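Local structure of zinc chaperone AztD (Citrobacter koseri, 6CMK) at residues Q295-F303 with A313-K321; S335-S343 with V364-L375. The protein acts as a periplasmic zinc chaperone, binding zinc ions and handing one directly to the solute-binding protein AztC of the AztABCD transport system. All coordinates share one frame; numbering follows the deposited sequence. Where two conformers were deposited one is given.

Interaction 1 lies inside one blade of the beta propeller, interaction 2 at its seam with the next; their centres are 12 Å apart. Interaction 1 pairs the first two strands of the blade built from 300-305, 312-317, 321-326 and 331-337, a beta hairpin; interaction 2 packs the last strand of that blade, with the loop leaving it, on the hairpin 361-366/371-376. The turn after T317 connects them: E318 O probably accepts from Y342 N at 2.8 Å, D319 O probably from R337 NH1 at 2.6 Å, and, from the strand before it, F316 CZ packs on T339 OG1 at 3.2 Å. The R300 side chain lies about 11 Å from a bound zinc ion, whereas interaction 2 lies away from the zinc sites.

Interaction 1 (Q295-F303 with A313-K321); sequences QLPTRRVHF and AYVFTEDGK
R299 and E318 meet with guanidinium and carboxylate planes 67° apart, so the two groups do not meet as a coplanar pair. OE1 of E318 lies at the edge of the R299 guanidinium, close to its plane; NE donates to it at 2.7 Å in a salt bridge, from the syn side but tilted out of the carboxylate plane. The backbone N of R299 comes to that same OE1 at 3.0 Å from above the carboxylate; both donors use one face. E318 is brought there by a CG set between its backbone N and carbonyl carbon (chi1 65°). Its N returns a bond to R299 O, and OE2 is taken by M344 N. Beside this, V301 and F316 lie side by side, V301 CB at the ring edge, 3.9 Å from F316 CD1. V301 N donates to F316 O at 2.7 Å and H302 N adds a weak second bond: a classic beta bulge in a propeller-blade hairpin. The R300 side chain crosses that of V315 at about a right angle, CG 3.6 Å from V315 CG1, and R300 NH1 sits over the centre of the F303 ring. The E318 carboxylate is thus pinned at both oxygens, which would probably favour its ionised form.

Interaction 2 (S335-S343 with V364-L375); sequences SVRVTDPYS and VTDPLKSKIIVL. With EDO (1,2-ethanediol), chain L.
D366 holds CG anti to its backbone N (chi1 -168°), and Y342 turns its ring beside its own N (chi1 -79°); together these rotations bring the phenol to the carboxylate. Y342 OH donates to OD1 of D366 at 2.5 Å, nearly along the C-O axis. OD1 lies at the ring edge and in its plane, although ring and carboxylate planes are 62° apart. The same hydroxyl accepts from L368 N at 3.2 Å, a fairly straight bond, which ties the phenol to the 3-10 turn at 367-369. L368 runs antiparallel alongside the ring, its CG 3.6 Å from CE2 of Y342, and P367 CD approaches obliquely. The other carboxylate oxygen, D366 OD2, has the methyl CG2 of T339 alongside at 3.3 Å. It also accepts from two waters: one donates to V338 O as well, the second accepts from D340 N and K369 NZ. This is a seam between consecutive blades of the beta propeller: the end of strand 331-337 and its exit loop rest on the hairpin 361-366/371-376, whose turn carries a G1 bulge at S370 and K371 opposite D366. Further along the seam the contact becomes apolar. V338 and I373 pass one another head to tail, CG1 of V338 meeting CB of I373 at 3.6 Å and also touching V364, while V336 CG1 and L375 CD2 meet tip to tip at 3.7 Å. At the exposed margin K369 NZ forms a salt bridge with D340 OD2, its hydrogen bond weak at 3.4 Å, the side chains crossing at about a right angle.

Interaction 1 (Q295-F303 with A313-K321)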
# COMPACT_ATOMS: atom_id res chain seq x y z
N GLN B 295 3.61 0.18 32.04
CA GLN B 295 2.77 0.61 33.14
C GLN B 295 2.37 2.07 32.94
O GLN B 295 3.24 2.93 32.76
CB GLN B 295 3.52 0.46 34.46
CG GLN B 295 2.75 0.98 35.67
CD GLN B 295 1.56 0.13 36.00
OE1 GLN B 295 1.69 -1.07 36.27
NE2 GLN B 295 0.37 0.74 35.99
N LEU B 296 1.05 2.34 32.96
CA LEU B 296 0.58 3.70 32.81
C LEU B 296 0.43 4.35 34.18
O LEU B 296 0.10 3.67 35.16
CB LEU B 296 -0.76 3.73 32.09
CG LEU B 296 -0.82 2.96 30.78
CD1 LEU B 296 -2.26 2.88 30.29
CD2 LEU B 296 0.08 3.61 29.74
N PRO B 297 0.65 5.66 34.27
CA PRO B 297 0.48 6.32 35.57
C PRO B 297 -0.95 6.32 36.07
O PRO B 297 -1.17 6.24 37.28
CB PRO B 297 1.01 7.74 35.33
CG PRO B 297 1.07 7.92 33.86
CD PRO B 297 1.19 6.57 33.24
N THR B 298 -1.94 6.43 35.18
CA THR B 298 -3.34 6.32 35.54
C THR B 298 -4.02 5.41 34.53
O THR B 298 -3.38 4.85 33.63
CB THR B 298 -4.04 7.69 35.59
OG1 THR B 298 -3.92 8.34 34.32
CG2 THR B 298 -3.42 8.57 36.66
N ARG B 299 -5.33 5.26 34.65
CA ARG B 299 -6.05 4.27 33.86
C ARG B 299 -6.24 4.71 32.41
O ARG B 299 -6.39 5.90 32.11
CB ARG B 299 -7.41 3.98 34.50
CG ARG B 299 -7.28 3.05 35.69
CD ARG B 299 -8.55 3.00 36.51
NE ARG B 299 -8.78 4.26 37.20
CZ ARG B 299 -9.85 4.51 37.95
NH1 ARG B 299 -10.79 3.58 38.09
NH2 ARG B 299 -9.98 5.68 38.55
N ARG B 300 -6.24 3.72 31.53
CA ARG B 300 -6.35 3.96 30.09
C ARG B 300 -7.77 4.32 29.69
O ARG B 300 -8.74 3.66 30.10
CB ARG B 300 -5.89 2.70 29.36
CG ARG B 300 -5.92 2.79 27.86
CD ARG B 300 -5.50 1.47 27.25
NE ARG B 300 -6.58 0.52 27.47
CZ ARG B 300 -7.67 0.45 26.71
NH1 ARG B 300 -7.79 1.24 25.64
NH2 ARG B 300 -8.62 -0.41 27.02
N VAL B 301 -7.90 5.37 28.89
CA VAL B 301 -9.17 5.77 28.29
C VAL B 301 -9.29 5.26 26.86
O VAL B 301 -10.35 4.77 26.45
CB VAL B 301 -9.33 7.31 28.34
CG1 VAL B 301 -10.56 7.77 27.55
CG2 VAL B 301 -9.41 7.80 29.79
N HIS B 302 -8.22 5.38 26.08
CA HIS B 302 -8.26 5.04 24.66
C HIS B 302 -6.84 4.88 24.15
O HIS B 302 -5.90 5.42 24.73
CB HIS B 302 -8.99 6.13 23.86
CG HIS B 302 -9.33 5.74 22.46
ND1 HIS B 302 -9.04 6.53 21.37
CD2 HIS B 302 -9.93 4.62 21.97
CE1 HIS B 302 -9.46 5.93 20.27
NE2 HIS B 302 -10.00 4.77 20.61
N PHE B 303 -6.67 4.12 23.07
CA PHE B 303 -5.38 4.14 22.39
C PHE B 303 -5.58 3.94 20.89
O PHE B 303 -6.60 3.43 20.43
CB PHE B 303 -4.37 3.13 22.99
CG PHE B 303 -4.86 1.69 23.17
CD1 PHE B 303 -5.97 1.17 22.52
CD2 PHE B 303 -4.15 0.86 24.04
CE1 PHE B 303 -6.35 -0.16 22.73
CE2 PHE B 303 -4.52 -0.45 24.25
CZ PHE B 303 -5.62 -0.97 23.59
N ALA B 313 2.71 4.96 18.86
CA ALA B 313 1.28 4.85 19.13
C ALA B 313 0.96 5.84 20.24
O ALA B 313 1.85 6.44 20.84
CB ALA B 313 0.88 3.43 19.55
N TYR B 314 -0.33 6.03 20.50
CA TYR B 314 -0.75 6.99 21.52
C TYR B 314 -1.77 6.37 22.46
O TYR B 314 -2.65 5.63 22.03
CB TYR B 314 -1.36 8.25 20.87
CG TYR B 314 -0.43 8.80 19.84
CD1 TYR B 314 0.77 9.37 20.21
CD2 TYR B 314 -0.73 8.69 18.50
CE1 TYR B 314 1.65 9.83 19.26
CE2 TYR B 314 0.14 9.14 17.54
CZ TYR B 314 1.32 9.72 17.93
OH TYR B 314 2.19 10.17 16.96
N VAL B 315 -1.63 6.67 23.74
CA VAL B 315 -2.59 6.26 24.76
C VAL B 315 -3.08 7.51 25.47
O VAL B 315 -2.28 8.37 25.86
CB VAL B 315 -1.99 5.28 25.78
CG1 VAL B 315 -3.10 4.65 26.63
CG2 VAL B 315 -1.15 4.22 25.11
N PHE B 316 -4.39 7.61 25.65
CA PHE B 316 -4.98 8.67 26.45
C PHE B 316 -5.38 8.09 27.80
O PHE B 316 -5.96 7.01 27.86
CB PHE B 316 -6.20 9.29 25.76
CG PHE B 316 -6.63 10.60 26.36
CD1 PHE B 316 -7.56 10.64 27.38
CD2 PHE B 316 -6.09 11.78 25.89
CE1 PHE B 316 -7.94 11.85 27.93
CE2 PHE B 316 -6.48 12.99 26.44
CZ PHE B 316 -7.40 13.03 27.46
N THR B 317 -5.05 8.80 28.88
CA THR B 317 -5.28 8.31 30.23
C THR B 317 -6.26 9.23 30.95
O THR B 317 -6.50 10.37 30.54
CB THR B 317 -3.96 8.19 31.02
OG1 THR B 317 -3.14 9.34 30.80
CG2 THR B 317 -3.19 6.94 30.60
N GLU B 318 -6.84 8.70 32.03
CA GLU B 318 -7.94 9.37 32.72
C GLU B 318 -7.52 10.70 33.33
O GLU B 318 -8.39 11.54 33.58
CB GLU B 318 -8.50 8.45 33.80
CG GLU B 318 -7.52 8.14 34.91
CD GLU B 318 -8.08 7.22 35.96
OE1 GLU B 318 -7.30 6.44 36.56
OE2 GLU B 318 -9.31 7.26 36.20
N ASP B 319 -6.23 10.92 33.53
CA ASP B 319 -5.73 12.18 34.07
C ASP B 319 -5.85 13.34 33.09
O ASP B 319 -5.55 14.47 33.47
CB ASP B 319 -4.27 12.03 34.51
CG ASP B 319 -3.38 11.42 33.45
OD1 ASP B 319 -3.80 11.41 32.27
OD2 ASP B 319 -2.27 10.96 33.78
N GLY B 320 -6.28 13.09 31.86
CA GLY B 320 -6.37 14.13 30.85
C GLY B 320 -5.16 14.22 29.94
O GLY B 320 -5.09 15.15 29.13
N LYS B 321 -4.22 13.29 30.05
CA LYS B 321 -2.97 13.38 29.31
C LYS B 321 -2.97 12.45 28.11
O LYS B 321 -3.51 11.34 28.13
CB LYS B 321 -1.77 13.04 30.20
CG LYS B 321 -1.49 14.02 31.33
CD LYS B 321 -0.12 13.71 31.91
CE LYS B 321 0.22 14.52 33.14
NZ LYS B 321 1.66 14.32 33.49

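Interaction 2 (S335-S343 with V364-L375)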
# COMPACT_ATOMS: atom_id res chain seq x y z
N SER B 335 4.55 12.81 27.54
CA SER B 335 3.14 13.01 27.85
C SER B 335 2.83 14.50 27.81
O SER B 335 3.70 15.34 28.08
CB SER B 335 2.79 12.46 29.24
OG SER B 335 3.14 11.09 29.34
N VAL B 336 1.58 14.83 27.48
CA VAL B 336 1.13 16.22 27.45
C VAL B 336 -0.33 16.26 27.90
O VAL B 336 -1.13 15.40 27.53
CB VAL B 336 1.29 16.84 26.04
CG1 VAL B 336 0.34 16.20 25.03
CG2 VAL B 336 1.08 18.34 26.09
N ARG B 337 -0.66 17.26 28.71
CA ARG B 337 -2.04 17.45 29.16
C ARG B 337 -2.88 18.04 28.03
O ARG B 337 -2.50 19.06 27.44
CB ARG B 337 -2.08 18.36 30.39
CG ARG B 337 -3.47 18.57 30.95
CD ARG B 337 -3.41 19.10 32.38
NE ARG B 337 -2.97 18.05 33.29
CZ ARG B 337 -3.74 17.05 33.71
NH1 ARG B 337 -5.01 16.97 33.30
NH2 ARG B 337 -3.26 16.14 34.53
N VAL B 338 -4.02 17.41 27.75
CA VAL B 338 -4.89 17.83 26.66
C VAL B 338 -6.27 18.25 27.16
O VAL B 338 -6.84 19.23 26.67
CB VAL B 338 -5.02 16.71 25.61
CG1 VAL B 338 -6.02 17.10 24.51
CG2 VAL B 338 -3.65 16.41 25.03
N THR B 339 -6.85 17.50 28.11
CA THR B 339 -8.16 17.82 28.66
C THR B 339 -8.06 17.86 30.18
O THR B 339 -7.04 17.49 30.78
CB THR B 339 -9.22 16.80 28.20
OG1 THR B 339 -8.96 15.52 28.77
CG2 THR B 339 -9.26 16.66 26.67
N ASP B 340 -9.12 18.35 30.83
CA ASP B 340 -9.28 18.08 32.25
C ASP B 340 -9.37 16.57 32.46
O ASP B 340 -9.70 15.83 31.54
CB ASP B 340 -10.54 18.75 32.80
CG ASP B 340 -10.37 20.24 33.00
OD1 ASP B 340 -9.26 20.68 33.39
OD2 ASP B 340 -11.35 20.98 32.78
N PRO B 341 -9.11 16.09 33.68
CA PRO B 341 -9.26 14.66 33.94
C PRO B 341 -10.66 14.18 33.61
O PRO B 341 -11.65 14.90 33.74
CB PRO B 341 -8.97 14.54 35.44
CG PRO B 341 -8.14 15.71 35.76
CD PRO B 341 -8.62 16.81 34.87
N TYR B 342 -10.73 12.93 33.15
CA TYR B 342 -11.97 12.18 33.02
C TYR B 342 -11.83 10.93 33.89
O TYR B 342 -11.72 9.82 33.38
CB TYR B 342 -12.24 11.79 31.55
CG TYR B 342 -12.82 12.85 30.61
CD1 TYR B 342 -12.02 13.87 30.08
CD2 TYR B 342 -14.14 12.77 30.19
CE1 TYR B 342 -12.56 14.80 29.18
CE2 TYR B 342 -14.68 13.69 29.30
CZ TYR B 342 -13.88 14.70 28.80
OH TYR B 342 -14.44 15.60 27.91
N SER B 343 -11.79 11.13 35.21
CA SER B 343 -11.62 10.02 36.14
C SER B 343 -12.73 8.99 35.93
O SER B 343 -13.91 9.31 36.06
CB SER B 343 -11.65 10.54 37.58
OG SER B 343 -11.55 9.48 38.52
N VAL B 364 -7.86 14.83 19.43
CA VAL B 364 -8.40 14.28 20.66
C VAL B 364 -9.76 14.93 20.89
O VAL B 364 -9.84 16.15 21.04
CB VAL B 364 -7.47 14.52 21.86
CG1 VAL B 364 -8.11 13.96 23.13
CG2 VAL B 364 -6.11 13.90 21.63
N THR B 365 -10.81 14.12 20.92
CA THR B 365 -12.12 14.68 21.21
C THR B 365 -12.22 15.00 22.69
O THR B 365 -11.66 14.31 23.54
CB THR B 365 -13.24 13.73 20.80
OG1 THR B 365 -13.11 12.48 21.50
CG2 THR B 365 -13.20 13.48 19.30
N ASP B 366 -12.93 16.09 22.98
CA ASP B 366 -13.17 16.54 24.35
C ASP B 366 -14.67 16.72 24.45
O ASP B 366 -15.19 17.84 24.37
CB ASP B 366 -12.41 17.84 24.66
CG ASP B 366 -12.41 18.17 26.14
OD1 ASP B 366 -13.24 17.58 26.87
OD2 ASP B 366 -11.61 19.03 26.57
N PRO B 367 -15.41 15.62 24.62
CA PRO B 367 -16.88 15.70 24.46
C PRO B 367 -17.55 16.69 25.40
O PRO B 367 -18.46 17.40 24.98
CB PRO B 367 -17.35 14.26 24.71
CG PRO B 367 -16.17 13.50 25.22
CD PRO B 367 -14.95 14.23 24.77
N LEU B 368 -17.10 16.78 26.65
CA LEU B 368 -17.74 17.68 27.60
C LEU B 368 -17.52 19.15 27.27
O LEU B 368 -18.24 20.00 27.80
CB LEU B 368 -17.24 17.39 29.02
CG LEU B 368 -17.52 15.97 29.52
CD1 LEU B 368 -17.18 15.86 31.00
CD2 LEU B 368 -18.96 15.55 29.27
N LYS B 369 -16.54 19.47 26.42
CA LYS B 369 -16.28 20.85 26.02
C LYS B 369 -16.68 21.13 24.58
O LYS B 369 -16.43 22.23 24.08
CB LYS B 369 -14.81 21.18 26.23
CG LYS B 369 -14.32 21.04 27.66
CD LYS B 369 -14.86 22.13 28.58
CE LYS B 369 -14.26 22.02 29.97
NZ LYS B 369 -12.79 22.25 29.98
N SER B 370 -17.28 20.16 23.89
CA SER B 370 -17.73 20.35 22.52
C SER B 370 -16.59 20.83 21.62
O SER B 370 -16.74 21.78 20.86
CB SER B 370 -18.91 21.32 22.46
OG SER B 370 -19.95 20.93 23.32
N LYS B 371 -15.44 20.16 21.71
CA LYS B 371 -14.32 20.54 20.87
C LYS B 371 -13.42 19.34 20.61
O LYS B 371 -13.53 18.30 21.26
CB LYS B 371 -13.51 21.69 21.48
CG LYS B 371 -12.77 21.37 22.78
CD LYS B 371 -12.10 22.63 23.40
CE LYS B 371 -13.12 23.71 23.79
NZ LYS B 371 -12.51 24.99 24.25
N ILE B 372 -12.56 19.50 19.60
CA ILE B 372 -11.48 18.57 19.30
C ILE B 372 -10.18 19.34 19.45
O ILE B 372 -10.04 20.41 18.85
CB ILE B 372 -11.61 17.98 17.88
CG1 ILE B 372 -12.96 17.28 17.72
CG2 ILE B 372 -10.44 17.05 17.58
CD1 ILE B 372 -13.28 16.91 16.28
N ILE B 373 -9.25 18.80 20.23
CA ILE B 373 -7.92 19.39 20.38
C ILE B 373 -7.02 18.85 19.27
O ILE B 373 -7.04 17.65 18.98
CB ILE B 373 -7.32 19.09 21.76
CG1 ILE B 373 -8.30 19.45 22.88
CG2 ILE B 373 -5.99 19.82 21.92
CD1 ILE B 373 -8.92 20.83 22.78
N VAL B 374 -6.22 19.72 18.67
CA VAL B 374 -5.33 19.35 17.57
C VAL B 374 -3.89 19.54 18.02
O VAL B 374 -3.52 20.64 18.44
CB VAL B 374 -5.61 20.17 16.30
CG1 VAL B 374 -4.79 19.64 15.13
CG2 VAL B 374 -7.09 20.15 15.95
N LEU B 375 -3.09 18.49 17.91
CA LEU B 375 -1.69 18.54 18.28
C LEU B 375 -0.81 18.25 17.08
O LEU B 375 -1.15 17.42 16.24
CB LEU B 375 -1.35 17.51 19.37
CG LEU B 375 -2.08 17.66 20.70
CD1 LEU B 375 -3.36 16.83 20.73
CD2 LEU B 375 -1.14 17.27 21.82
C1 EDO L . -4.62 21.96 28.43
O1 EDO L . -3.32 22.47 28.75
C2 EDO L . -5.45 21.84 29.70
O2 EDO L . -6.69 21.19 29.40
O HOH W 1 -9.31 20.62 26.37
O HOH W 2 -11.56 19.34 29.26